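Local coordinates for coenzyme PQQ synthesis protein B (Methylobacterium extorquens, PDB 4Z7R), which may take part in moving pyrroloquinoline quinone or its precursor to the periplasm, and has a metallo-beta-lactamase fold that binds zinc, at residues Val4-Ala9 with Ser41-Pro46; Val84-Gly89 with Phe106-Thr111; Ala212-Gly217 with Val262-Asn267. All blocks are in the same frame, centred on the assembly; numbering follows the deposited sequence.

Interaction 1 of 3, residues Val4-Ala9 with Ser41-Pro46; sequences VILGSA and SIAVSP
V4 and A43 form a hydrogen-bonded pair on two antiparallel strands, and beyond I5 with I42 a classic beta bulge sets L6 and G7 together opposite S41. The A43 side is close-packed. V4 N reaches A43 O and A43 N returns to V4 O, both at 2.9 Å. With V4 chi1 at 55°, CG1 sits between the backbone N and the carbonyl carbon and comes within 3.6 Å of A43 CB, a small methyl that suits so short a gap. L6 CD1 lies on the same methyl at 4.2 Å, and L53 of the next strand extends this apolar layer. The other face is looser across the pair: I5 CG1 meets I42 CG2 at 4.2 Å, and the end of I42 turns from I5 to Y192 of the second sheet. The solvent side lies towards the end of strand 41-45, where P46, partly exposed, does not touch 4-9. S41 turns its hydroxyl to the carbonyls of L54 and N55, satisfying a buried polar group. G7 adds no side chain beside the bulge, where S41 O accepts a straight bond from G7 N (2.9 Å, 167°) and a weak, bent one from L6 N (2.9 Å, 129°).

Interaction 2 of 3, residues Val84-Gly89 with Phe106-Thr111; sequences VLLTNG and FTLYAT
V84 and L85 run parallel to L108 and Y109, and three backbone bonds zip the strands together in alternation: V84 N to T107 O, Y109 N to V84 O (2.7 Å and almost straight, 177°) and L86 N to Y109 O. V84 sits deep between F106 and L108. Its two methyls divide the work: CG2 approaches F106 CE2 obliquely at 3.8 Å, while CG1 lies against L108 CD1 at 3.9 Å. A branched valine can thus touch both neighbours without a long, flexible arm. F106 has CG between its own N and carbonyl carbon (chi1 63°), a rotation that brings the ring back towards V84. L108 CD1 also meets L86 CG at 4.0 Å, and L86 CB faces the methyl of A110 at 4.2 Å. This leucine-rich layer is covered by helix 112-119, through I114, L115 and V118.

The two strands belong to the beta-alpha-beta unit 81-85, 91-94, 106-110 of the metallo-beta-lactamase fold. The segment after the first strand, running into helix 91-94, probably corresponds to the family's HxHxDH metal-binding motif, with N88 in the place of its first histidine; N88 OD1 bonds to H93 ND1 and its ND2 to D90, and D92, on that helix, binds zinc.

On the other face, L85 CD1 rests 4.0 Å from Y109 CB, the two side chains crossing at about a right angle. The tyrosine ring turns the edge near CD2 towards V84 O, while the methyl CG2 of T107 lies over the rim of one ring face and F143 meets the ring from the second sheet. Where the strands separate, a water donates to L86 O at 2.7 Å and accepts from T111 N at 2.8 Å.

Interaction 3 of 3, residues Ala212-Gly217 with Val262-Asn267; sequences ALLFDG and VFVHIN. With ZN (zinc ion), chain D.
L214 and V262 run alongside each other in the same direction on one face of a parallel strand pair, with L214 CD1 3.9 Å from V262 CB. V264 continues this face, its CG1 crossing obliquely to L214 CG at 4.1 Å. These branched aliphatic groups suit a layer buried between sheets. F215 and F263 both project from the other face. F263 CE1 comes to the edge of the F215 ring, 4.3 Å from CD2, while the edge of F263 itself faces the carbonyl oxygens of F215 and D216. G217 has no side chain, which lets F263 CD1 come within 3.5 Å of its CA; G217 N also bonds V264 O at 2.8 Å.

Past V264 the strand ends, and H265 takes a left-handed backbone conformation. With CG anti to its N (chi1 -164°), the imidazole swings out so that NE2 binds zinc at 2.1 Å; D92 and two waters complete the ligands. The second-shell T218 hydroxyl bonds both H265 ND1 and D216 OD1, so it ties the metal ligand's orientation to the end of strand 212-216. D216 OD2 in turn holds H240 ND1 and C196 N.

These are inner strands of the second sheet of this metallo-beta-lactamase fold: strand 188-193 flanks 212-216, strand 288-290 flanks 260-264 and stacks W288 on F263, and helix 249-252 covers the phenylalanines through S249 and I250.

How the interactions relate
Interactions 1 and 2 share one sheet, their centres 14 Å apart, whereas interaction 3 belongs to the other. Interaction 1 bridges the two: I5 CD1 packs on L214 CD2 and on V264 CG1, each at 4.0 Å, and S8 O probably accepts a hydrogen bond from I266 N at 3.0 Å, right beside H265. Interactions 2 and 3 do not touch; their nearest atoms are about 7 Å apart. Around the zinc held by H265 and D92, interaction 3 supplies a ligand directly, while the nearest side-chain atoms of S41 and L86 are about 10 and 11 Å away. The nearest side-chain atom of N267 lies about 7 Å from the second zinc, bound by C19, C21, C24 and N268.

Interaction 1 of 3, residues Val4-Ala9 with Ser41-Pro46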
ATOM      1  N   VAL A   4       0.543   5.410 -18.603  1.00  9.16           N
ATOM      2  CA  VAL A   4      -0.380   5.851 -17.567  1.00  9.59           C
ATOM      3  C   VAL A   4       0.376   6.122 -16.272  0.82 10.50           C
ATOM      4  O   VAL A   4       1.152   5.291 -15.793  0.91 11.56           O
ATOM      5  CB  VAL A   4      -1.526   4.832 -17.327  1.00 11.62           C
ATOM      6  CG1 VAL A   4      -0.984   3.447 -17.019  0.60 11.75           C
ATOM      7  CG2 VAL A   4      -2.453   5.321 -16.216  0.84 12.45           C
ATOM      8  N   ILE A   5       0.172   7.315 -15.730  0.98 10.36           N
ATOM      9  CA  ILE A   5       0.759   7.676 -14.451  0.82 10.07           C
ATOM     10  C   ILE A   5      -0.157   7.178 -13.336  0.90 10.35           C
ATOM     11  O   ILE A   5      -1.247   7.710 -13.137  0.97 10.88           O
ATOM     12  CB  ILE A   5       0.974   9.195 -14.341  0.99 10.34           C
ATOM     13  CG1 ILE A   5       1.904   9.670 -15.465  0.98 10.74           C
ATOM     14  CG2 ILE A   5       1.530   9.558 -12.972  0.83 10.66           C
ATOM     15  CD1 ILE A   5       2.214  11.147 -15.433  0.84 10.97           C
ATOM     16  N   LEU A   6       0.282   6.137 -12.635  1.00  9.74           N
ATOM     17  CA  LEU A   6      -0.531   5.514 -11.594  0.99 10.08           C
ATOM     18  C   LEU A   6      -0.472   6.305 -10.293  0.88 10.21           C
ATOM     19  O   LEU A   6      -1.484   6.478  -9.614  0.84 10.53           O
ATOM     20  CB  LEU A   6      -0.077   4.074 -11.349  0.97 10.52           C
ATOM     21  CG  LEU A   6      -0.165   3.119 -12.541  0.64 11.08           C
ATOM     22  CD1 LEU A   6       0.401   1.774 -12.151  1.00 11.12           C
ATOM     23  CD2 LEU A   6      -1.599   2.974 -13.019  0.96 11.30           C
ATOM     24  N   GLY A   7       0.722   6.775  -9.954  0.88 10.21           N
ATOM     25  CA  GLY A   7       0.912   7.598  -8.775  0.85 10.35           C
ATOM     26  C   GLY A   7       1.841   8.741  -9.117  0.80  9.84           C
ATOM     27  O   GLY A   7       2.921   8.532  -9.672  0.92 10.78           O
ATOM     28  N   SER A   8       1.431   9.955  -8.769  1.00  8.85           N
ATOM     29  CA  SER A   8       2.168  11.146  -9.173  0.86  8.72           C
ATOM     30  C   SER A   8       2.800  11.844  -7.979  0.80  8.77           C
ATOM     31  O   SER A   8       3.475  12.863  -8.134  0.91  8.30           O
ATOM     32  CB  SER A   8       1.247  12.117  -9.916  0.89  9.26           C
ATOM     33  OG  SER A   8       0.064  12.366  -9.169  0.98  9.90           O
ATOM     34  N   ALA A   9       2.584  11.296  -6.789  1.00  9.06           N
ATOM     35  CA  ALA A   9       3.128  11.898  -5.578  0.93  9.58           C
ATOM     36  C   ALA A   9       4.453  11.268  -5.161  0.74 11.18           C
ATOM     37  O   ALA A   9       4.786  10.158  -5.572  1.00 11.88           O
ATOM     38  CB  ALA A   9       2.125  11.798  -4.442  1.00  8.81           C
ATOM     39  N   SER A  41       4.553   5.837  -9.326  0.87 10.74           N
ATOM     40  CA  SER A  41       4.558   4.649 -10.175  0.91 10.29           C
ATOM     41  C   SER A  41       3.905   4.969 -11.512  0.99  9.57           C
ATOM     42  O   SER A  41       2.933   5.723 -11.566  0.90 10.01           O
ATOM     43  CB  SER A  41       3.826   3.485  -9.505  1.00 10.32           C
ATOM     44  OG  SER A  41       3.772   2.362 -10.373  0.80 10.87           O
ATOM     45  N   ILE A  42       4.441   4.408 -12.593  1.00  8.91           N
ATOM     46  CA  ILE A  42       3.810   4.536 -13.903  0.95  9.19           C
ATOM     47  C   ILE A  42       3.788   3.184 -14.600  0.83  8.67           C
ATOM     48  O   ILE A  42       4.542   2.276 -14.248  0.97  8.35           O
ATOM     49  CB  ILE A  42       4.524   5.567 -14.822  1.00 13.33           C
ATOM     50  CG1 ILE A  42       5.840   5.000 -15.361  1.00 13.67           C
ATOM     51  CG2 ILE A  42       4.729   6.907 -14.100  1.00 13.20           C
ATOM     52  CD1 ILE A  42       6.462   5.842 -16.470  1.00 13.58           C
ATOM     53  N   ALA A  43       2.905   3.049 -15.580  0.92  8.65           N
ATOM     54  CA  ALA A  43       2.859   1.844 -16.395  0.91  8.53           C
ATOM     55  C   ALA A  43       2.971   2.220 -17.864  0.80  8.57           C
ATOM     56  O   ALA A  43       2.400   3.218 -18.301  1.00  8.40           O
ATOM     57  CB  ALA A  43       1.585   1.063 -16.132  0.86  8.27           C
ATOM     58  N   VAL A  44       3.725   1.431 -18.621  0.96  9.35           N
ATOM     59  CA  VAL A  44       3.948   1.724 -20.031  1.00  9.92           C
ATOM     60  C   VAL A  44       3.703   0.469 -20.861  0.87 10.84           C
ATOM     61  O   VAL A  44       4.046  -0.634 -20.436  1.00 10.87           O
ATOM     62  CB  VAL A  44       5.384   2.253 -20.276  0.94 10.86           C
ATOM     63  CG1 VAL A  44       5.619   2.525 -21.753  0.84 11.10           C
ATOM     64  CG2 VAL A  44       5.637   3.515 -19.462  1.00 10.19           C
ATOM     65  N   SER A  45       3.108   0.640 -22.038  1.00 11.42           N
ATOM     66  CA  SER A  45       2.829  -0.481 -22.931  0.83 12.07           C
ATOM     67  C   SER A  45       3.072  -0.106 -24.387  0.91 11.84           C
ATOM     68  O   SER A  45       2.754   1.007 -24.806  1.00 11.89           O
ATOM     69  CB  SER A  45       1.386  -0.956 -22.763  1.00 12.76           C
ATOM     70  OG  SER A  45       1.072  -1.967 -23.707  0.89 13.38           O
ATOM     71  N   PRO A  46       3.634  -1.040 -25.168  0.80 11.91           N
ATOM     72  CA  PRO A  46       3.799  -0.806 -26.605  0.62 12.50           C
ATOM     73  C   PRO A  46       2.510  -1.052 -27.387  1.00 13.77           C
ATOM     74  O   PRO A  46       2.384  -0.577 -28.514  0.89 14.48           O
ATOM     75  CB  PRO A  46       4.881  -1.813 -26.995  1.00 11.71           C
ATOM     76  CG  PRO A  46       4.653  -2.959 -26.066  0.93 11.97           C
ATOM     77  CD  PRO A  46       4.197  -2.338 -24.753  1.00 11.31           C
TER

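Interaction 2 of 3, residues Val84-Gly89 with Phe106-Thr111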
ATOM      1  N   VAL A  84       7.975  -5.827 -13.892  1.00  8.79           N
ATOM      2  CA  VAL A  84       8.144  -4.686 -13.004  1.00  9.61           C
ATOM      3  C   VAL A  84       9.604  -4.261 -13.010  0.78 10.46           C
ATOM      4  O   VAL A  84      10.505  -5.099 -12.929  0.86 10.89           O
ATOM      5  CB  VAL A  84       7.697  -5.004 -11.561  0.81 10.04           C
ATOM      6  CG1 VAL A  84       7.894  -3.789 -10.655  0.87 10.17           C
ATOM      7  CG2 VAL A  84       6.247  -5.451 -11.546  1.00 10.68           C
ATOM      8  N   LEU A  85       9.830  -2.960 -13.151  0.95 10.57           N
ATOM      9  CA  LEU A  85      11.171  -2.397 -13.096  0.92 10.88           C
ATOM     10  C   LEU A  85      11.274  -1.406 -11.937  0.95 10.92           C
ATOM     11  O   LEU A  85      10.413  -0.545 -11.772  0.92 11.61           O
ATOM     12  CB  LEU A  85      11.527  -1.720 -14.424  1.00 11.26           C
ATOM     13  CG  LEU A  85      12.722  -0.765 -14.429  0.71 11.77           C
ATOM     14  CD1 LEU A  85      14.021  -1.524 -14.207  0.84 12.07           C
ATOM     15  CD2 LEU A  85      12.771   0.017 -15.735  0.68 11.83           C
ATOM     16  N   LEU A  86      12.327  -1.538 -11.138  1.00 10.64           N
ATOM     17  CA  LEU A  86      12.592  -0.604 -10.044  1.00  9.84           C
ATOM     18  C   LEU A  86      13.670   0.407 -10.418  0.72 10.96           C
ATOM     19  O   LEU A  86      14.728   0.030 -10.921  1.00 11.40           O
ATOM     20  CB  LEU A  86      13.014  -1.357  -8.783  0.91  9.58           C
ATOM     21  CG  LEU A  86      12.122  -2.519  -8.352  0.78  9.07           C
ATOM     22  CD1 LEU A  86      12.754  -3.276  -7.190  1.00  9.05           C
ATOM     23  CD2 LEU A  86      10.742  -2.013  -7.985  1.00  7.93           C
ATOM     24  N   THR A  87      13.397   1.688 -10.184  0.91 11.65           N
ATOM     25  CA  THR A  87      14.374   2.734 -10.476  0.87 12.30           C
ATOM     26  C   THR A  87      15.256   3.047  -9.263  0.82 12.28           C
ATOM     27  O   THR A  87      16.349   3.596  -9.409  1.00 12.13           O
ATOM     28  CB  THR A  87      13.686   4.032 -10.953  0.91 13.15           C
ATOM     29  OG1 THR A  87      12.815   4.531  -9.929  0.91 13.40           O
ATOM     30  CG2 THR A  87      12.883   3.772 -12.217  0.88 13.66           C
ATOM     31  N   ASN A  88      14.775   2.707  -8.071  0.86 12.90           N
ATOM     32  CA  ASN A  88      15.589   2.802  -6.860  0.85 13.29           C
ATOM     33  C   ASN A  88      14.997   1.945  -5.741  0.57 12.51           C
ATOM     34  O   ASN A  88      13.982   1.278  -5.939  0.96 11.76           O
ATOM     35  CB  ASN A  88      15.760   4.269  -6.422  1.00 14.50           C
ATOM     36  CG  ASN A  88      14.610   4.788  -5.568  0.94 15.29           C
ATOM     37  OD1 ASN A  88      13.494   4.269  -5.594  0.82 15.80           O
ATOM     38  ND2 ASN A  88      14.885   5.848  -4.816  0.36 15.37           N
ATOM     39  N   GLY A  89      15.635   1.959  -4.575  0.86 12.63           N
ATOM     40  CA  GLY A  89      15.240   1.095  -3.477  0.98 12.76           C
ATOM     41  C   GLY A  89      14.393   1.744  -2.393  0.96 12.84           C
ATOM     42  O   GLY A  89      14.224   1.172  -1.318  0.84 13.59           O
ATOM     43  N   PHE A 106       5.646 -12.976 -13.336  0.95 15.15           N
ATOM     44  CA  PHE A 106       6.172 -11.810 -14.036  1.00 14.26           C
ATOM     45  C   PHE A 106       7.675 -11.750 -13.807  1.00 13.86           C
ATOM     46  O   PHE A 106       8.214 -12.527 -13.018  1.00 14.25           O
ATOM     47  CB  PHE A 106       5.492 -10.513 -13.576  1.00 13.79           C
ATOM     48  CG  PHE A 106       5.721 -10.173 -12.129  0.84 12.93           C
ATOM     49  CD1 PHE A 106       4.877 -10.660 -11.145  0.95 12.42           C
ATOM     50  CD2 PHE A 106       6.765  -9.338 -11.755  0.92 12.41           C
ATOM     51  CE1 PHE A 106       5.079 -10.336  -9.815  0.95 11.70           C
ATOM     52  CE2 PHE A 106       6.974  -9.012 -10.429  0.92 12.43           C
ATOM     53  CZ  PHE A 106       6.131  -9.510  -9.457  0.90 11.91           C
ATOM     54  N   THR A 107       8.354 -10.850 -14.509  1.00 13.31           N
ATOM     55  CA  THR A 107       9.788 -10.677 -14.310  1.00 13.23           C
ATOM     56  C   THR A 107      10.068  -9.353 -13.606  0.98 13.03           C
ATOM     57  O   THR A 107       9.607  -8.294 -14.038  0.95 13.40           O
ATOM     58  CB  THR A 107      10.574 -10.727 -15.637  0.92 13.64           C
ATOM     59  OG1 THR A 107      10.317 -11.970 -16.305  0.99 13.71           O
ATOM     60  CG2 THR A 107      12.067 -10.616 -15.370  0.89 14.20           C
ATOM     61  N   LEU A 108      10.809  -9.427 -12.508  1.00 12.40           N
ATOM     62  CA  LEU A 108      11.220  -8.243 -11.770  0.96 12.56           C
ATOM     63  C   LEU A 108      12.623  -7.812 -12.191  0.84 11.50           C
ATOM     64  O   LEU A 108      13.581  -8.577 -12.060  1.00 10.60           O
ATOM     65  CB  LEU A 108      11.166  -8.509 -10.264  1.00 12.67           C
ATOM     66  CG  LEU A 108      11.636  -7.397  -9.329  0.67 13.43           C
ATOM     67  CD1 LEU A 108      10.790  -6.146  -9.519  1.00 13.79           C
ATOM     68  CD2 LEU A 108      11.575  -7.875  -7.888  1.00 13.61           C
ATOM     69  N   TYR A 109      12.730  -6.587 -12.698  1.00 11.45           N
ATOM     70  CA  TYR A 109      13.999  -6.036 -13.170  0.80 13.12           C
ATOM     71  C   TYR A 109      14.530  -4.937 -12.259  0.80 13.44           C
ATOM     72  O   TYR A 109      13.771  -4.086 -11.797  1.00 13.48           O
ATOM     73  CB  TYR A 109      13.856  -5.462 -14.579  1.00 13.81           C
ATOM     74  CG  TYR A 109      13.481  -6.452 -15.658  0.68 13.35           C
ATOM     75  CD1 TYR A 109      14.457  -7.142 -16.367  0.89 13.39           C
ATOM     76  CD2 TYR A 109      12.152  -6.668 -15.992  0.92 12.87           C
ATOM     77  CE1 TYR A 109      14.114  -8.038 -17.371  1.00 12.85           C
ATOM     78  CE2 TYR A 109      11.799  -7.557 -16.992  0.89 12.60           C
ATOM     79  CZ  TYR A 109      12.784  -8.238 -17.678  0.85 12.49           C
ATOM     80  OH  TYR A 109      12.428  -9.126 -18.667  1.00 12.10           O
ATOM     81  N   ALA A 110      15.836  -4.964 -12.012  0.94 13.19           N
ATOM     82  CA  ALA A 110      16.522  -3.884 -11.306  0.93 12.88           C
ATOM     83  C   ALA A 110      18.029  -4.018 -11.497  0.67 13.20           C
ATOM     84  O   ALA A 110      18.507  -5.027 -12.009  0.98 14.20           O
ATOM     85  CB  ALA A 110      16.167  -3.886  -9.825  1.00 11.75           C
ATOM     86  N   THR A 111      18.776  -2.988 -11.114  1.00 12.09           N
ATOM     87  CA  THR A 111      20.230  -3.085 -11.115  0.97 12.21           C
ATOM     88  C   THR A 111      20.644  -4.135 -10.085  0.91 11.23           C
ATOM     89  O   THR A 111      19.860  -4.450  -9.186  0.86 10.39           O
ATOM     90  CB  THR A 111      20.889  -1.734 -10.795  0.87 12.23           C
ATOM     91  OG1 THR A 111      20.517  -1.318  -9.475  1.00 12.04           O
ATOM     92  CG2 THR A 111      20.455  -0.684 -11.805  1.00 11.72           C
TER
HETATM   93  O   HOH W   1      17.265  -0.737 -10.332  1.00 28.54           O

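Interaction 3 of 3, residues Ala212-Gly217 with Val262-Asn267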
ATOM      1  N   ALA A 212       8.755  12.630 -24.518  0.93  9.39           N
ATOM      2  CA  ALA A 212       8.259  13.009 -23.201  0.89 10.15           C
ATOM      3  C   ALA A 212       9.306  12.796 -22.121  0.78 10.67           C
ATOM      4  O   ALA A 212      10.072  11.831 -22.163  0.91 11.12           O
ATOM      5  CB  ALA A 212       6.995  12.232 -22.863  1.00 10.15           C
ATOM      6  N   LEU A 213       9.333  13.714 -21.159  0.89 10.33           N
ATOM      7  CA  LEU A 213      10.151  13.563 -19.966  0.89  9.58           C
ATOM      8  C   LEU A 213       9.272  13.593 -18.722  0.85  9.16           C
ATOM      9  O   LEU A 213       8.535  14.548 -18.495  0.97  9.66           O
ATOM     10  CB  LEU A 213      11.214  14.662 -19.877  1.00  9.06           C
ATOM     11  CG  LEU A 213      11.947  14.715 -18.533  0.83  9.31           C
ATOM     12  CD1 LEU A 213      12.797  13.467 -18.311  1.00  8.81           C
ATOM     13  CD2 LEU A 213      12.796  15.977 -18.421  0.68  9.64           C
ATOM     14  N   LEU A 214       9.339  12.531 -17.930  1.00  8.54           N
ATOM     15  CA  LEU A 214       8.678  12.511 -16.635  0.94  9.70           C
ATOM     16  C   LEU A 214       9.767  12.601 -15.579  0.74 10.14           C
ATOM     17  O   LEU A 214      10.598  11.699 -15.455  0.88 10.29           O
ATOM     18  CB  LEU A 214       7.823  11.254 -16.463  1.00  9.62           C
ATOM     19  CG  LEU A 214       6.394  11.285 -17.024  1.00  9.81           C
ATOM     20  CD1 LEU A 214       6.343  11.673 -18.503  1.00 10.41           C
ATOM     21  CD2 LEU A 214       5.718   9.942 -16.802  1.00  8.93           C
ATOM     22  N   PHE A 215       9.770  13.699 -14.831  1.00 10.47           N
ATOM     23  CA  PHE A 215      10.931  14.059 -14.022  0.93 10.44           C
ATOM     24  C   PHE A 215      10.603  14.428 -12.574  0.94 10.62           C
ATOM     25  O   PHE A 215       9.532  14.965 -12.282  0.83 10.72           O
ATOM     26  CB  PHE A 215      11.679  15.216 -14.692  1.00  9.87           C
ATOM     27  CG  PHE A 215      13.017  15.512 -14.080  0.91 10.90           C
ATOM     28  CD1 PHE A 215      14.132  14.760 -14.421  0.92 11.05           C
ATOM     29  CD2 PHE A 215      13.165  16.550 -13.175  0.90 11.26           C
ATOM     30  CE1 PHE A 215      15.367  15.031 -13.860  0.73 11.16           C
ATOM     31  CE2 PHE A 215      14.400  16.829 -12.613  0.79 11.29           C
ATOM     32  CZ  PHE A 215      15.502  16.068 -12.956  0.87 11.43           C
ATOM     33  N   ASP A 216      11.547  14.111 -11.690  1.00 10.52           N
ATOM     34  CA  ASP A 216      11.543  14.494 -10.276  1.00 10.90           C
ATOM     35  C   ASP A 216      10.984  15.899 -10.070  0.97 11.02           C
ATOM     36  O   ASP A 216      11.597  16.883 -10.475  0.94 11.64           O
ATOM     37  CB  ASP A 216      12.975  14.393  -9.731  0.99 11.67           C
ATOM     38  CG  ASP A 216      13.059  14.508  -8.215  0.90 11.95           C
ATOM     39  OD1 ASP A 216      12.198  15.154  -7.580  0.98 12.98           O
ATOM     40  OD2 ASP A 216      14.019  13.939  -7.653  0.84 11.72           O
ATOM     41  N   GLY A 217       9.824  15.974  -9.425  0.93 10.65           N
ATOM     42  CA  GLY A 217       9.214  17.244  -9.072  0.94 10.18           C
ATOM     43  C   GLY A 217       8.926  17.339  -7.584  0.98  9.95           C
ATOM     44  O   GLY A 217       7.959  17.977  -7.170  1.00  9.20           O
ATOM     45  N   VAL A 262       6.850  16.738 -17.995  1.00  9.81           N
ATOM     46  CA  VAL A 262       5.899  16.395 -16.941  1.00 10.62           C
ATOM     47  C   VAL A 262       6.602  16.135 -15.612  1.00  9.78           C
ATOM     48  O   VAL A 262       7.532  15.333 -15.539  0.96 10.70           O
ATOM     49  CB  VAL A 262       5.062  15.146 -17.306  0.97 11.97           C
ATOM     50  CG1 VAL A 262       4.017  14.876 -16.227  1.00 12.62           C
ATOM     51  CG2 VAL A 262       4.404  15.311 -18.667  0.98 12.85           C
ATOM     52  N   PHE A 263       6.161  16.826 -14.565  0.98 10.02           N
ATOM     53  CA  PHE A 263       6.673  16.575 -13.226  0.81  9.23           C
ATOM     54  C   PHE A 263       5.909  15.440 -12.563  0.83  8.36           C
ATOM     55  O   PHE A 263       4.683  15.444 -12.550  0.94  8.03           O
ATOM     56  CB  PHE A 263       6.578  17.829 -12.353  1.00  9.06           C
ATOM     57  CG  PHE A 263       7.679  18.820 -12.586  0.91  8.69           C
ATOM     58  CD1 PHE A 263       9.002  18.460 -12.386  1.00  8.79           C
ATOM     59  CD2 PHE A 263       7.391  20.115 -12.977  1.00  8.23           C
ATOM     60  CE1 PHE A 263      10.022  19.374 -12.588  0.90  8.96           C
ATOM     61  CE2 PHE A 263       8.407  21.035 -13.175  0.99  9.17           C
ATOM     62  CZ  PHE A 263       9.722  20.661 -12.984  0.74  9.27           C
ATOM     63  N   VAL A 264       6.640  14.470 -12.024  1.00  8.36           N
ATOM     64  CA  VAL A 264       6.054  13.432 -11.186  1.00  8.98           C
ATOM     65  C   VAL A 264       6.784  13.403  -9.846  0.82  9.25           C
ATOM     66  O   VAL A 264       7.688  14.210  -9.616  0.93  9.38           O
ATOM     67  CB  VAL A 264       6.125  12.041 -11.858  0.88  9.88           C
ATOM     68  CG1 VAL A 264       5.356  12.047 -13.169  0.84 10.01           C
ATOM     69  CG2 VAL A 264       7.573  11.631 -12.092  0.93 11.04           C
ATOM     70  N   HIS A 265       6.390  12.480  -8.971  1.00  9.27           N
ATOM     71  CA  HIS A 265       7.025  12.313  -7.664  0.92  9.71           C
ATOM     72  C   HIS A 265       6.994  13.614  -6.869  0.94  8.74           C
ATOM     73  O   HIS A 265       7.997  14.022  -6.288  0.93  8.96           O
ATOM     74  CB  HIS A 265       8.471  11.825  -7.830  0.97 10.62           C
ATOM     75  CG  HIS A 265       9.077  11.279  -6.576  0.61 11.05           C
ATOM     76  ND1 HIS A 265       9.676  12.082  -5.627  0.86 11.61           N
ATOM     77  CD2 HIS A 265       9.190  10.010  -6.121  0.73 11.35           C
ATOM     78  CE1 HIS A 265      10.124  11.330  -4.639  0.91 12.01           C
ATOM     79  NE2 HIS A 265       9.842  10.068  -4.913  0.79 11.90           N
ATOM     80  N   ILE A 266       5.839  14.271  -6.867  1.00  7.86           N
ATOM     81  CA  ILE A 266       5.673  15.555  -6.193  1.00  8.24           C
ATOM     82  C   ILE A 266       5.299  15.389  -4.719  0.87  8.80           C
ATOM     83  O   ILE A 266       4.312  14.732  -4.397  1.00  8.57           O
ATOM     84  CB  ILE A 266       4.608  16.400  -6.906  0.75  8.63           C
ATOM     85  CG1 ILE A 266       4.962  16.526  -8.392  1.00  9.45           C
ATOM     86  CG2 ILE A 266       4.496  17.768  -6.262  0.98  8.47           C
ATOM     87  CD1 ILE A 266       3.795  16.883  -9.277  0.73  9.88           C
ATOM     88  N   ASN A 267       6.082  15.988  -3.824  0.97  9.76           N
ATOM     89  CA  ASN A 267       5.819  15.836  -2.394  0.86  9.53           C
ATOM     90  C   ASN A 267       4.588  16.617  -1.966  0.89  9.55           C
ATOM     91  O   ASN A 267       4.234  17.620  -2.584  0.98  9.40           O
ATOM     92  CB  ASN A 267       7.020  16.277  -1.557  0.86  9.66           C
ATOM     93  CG  ASN A 267       6.988  15.701  -0.152  0.78  9.37           C
ATOM     94  OD1 ASN A 267       6.830  14.497   0.025  0.92  9.22           O
ATOM     95  ND2 ASN A 267       7.119  16.562   0.854  1.00  8.71           N
TER
HETATM   96 ZN    ZN D 302      10.183   8.552  -3.488  0.53 23.38          ZN
HETATM   97  O   HOH W   2      10.035   9.831  -1.622  1.00 21.81           O
HETATM   98  O   HOH W   3      11.655   7.502  -4.413  0.87 27.25           O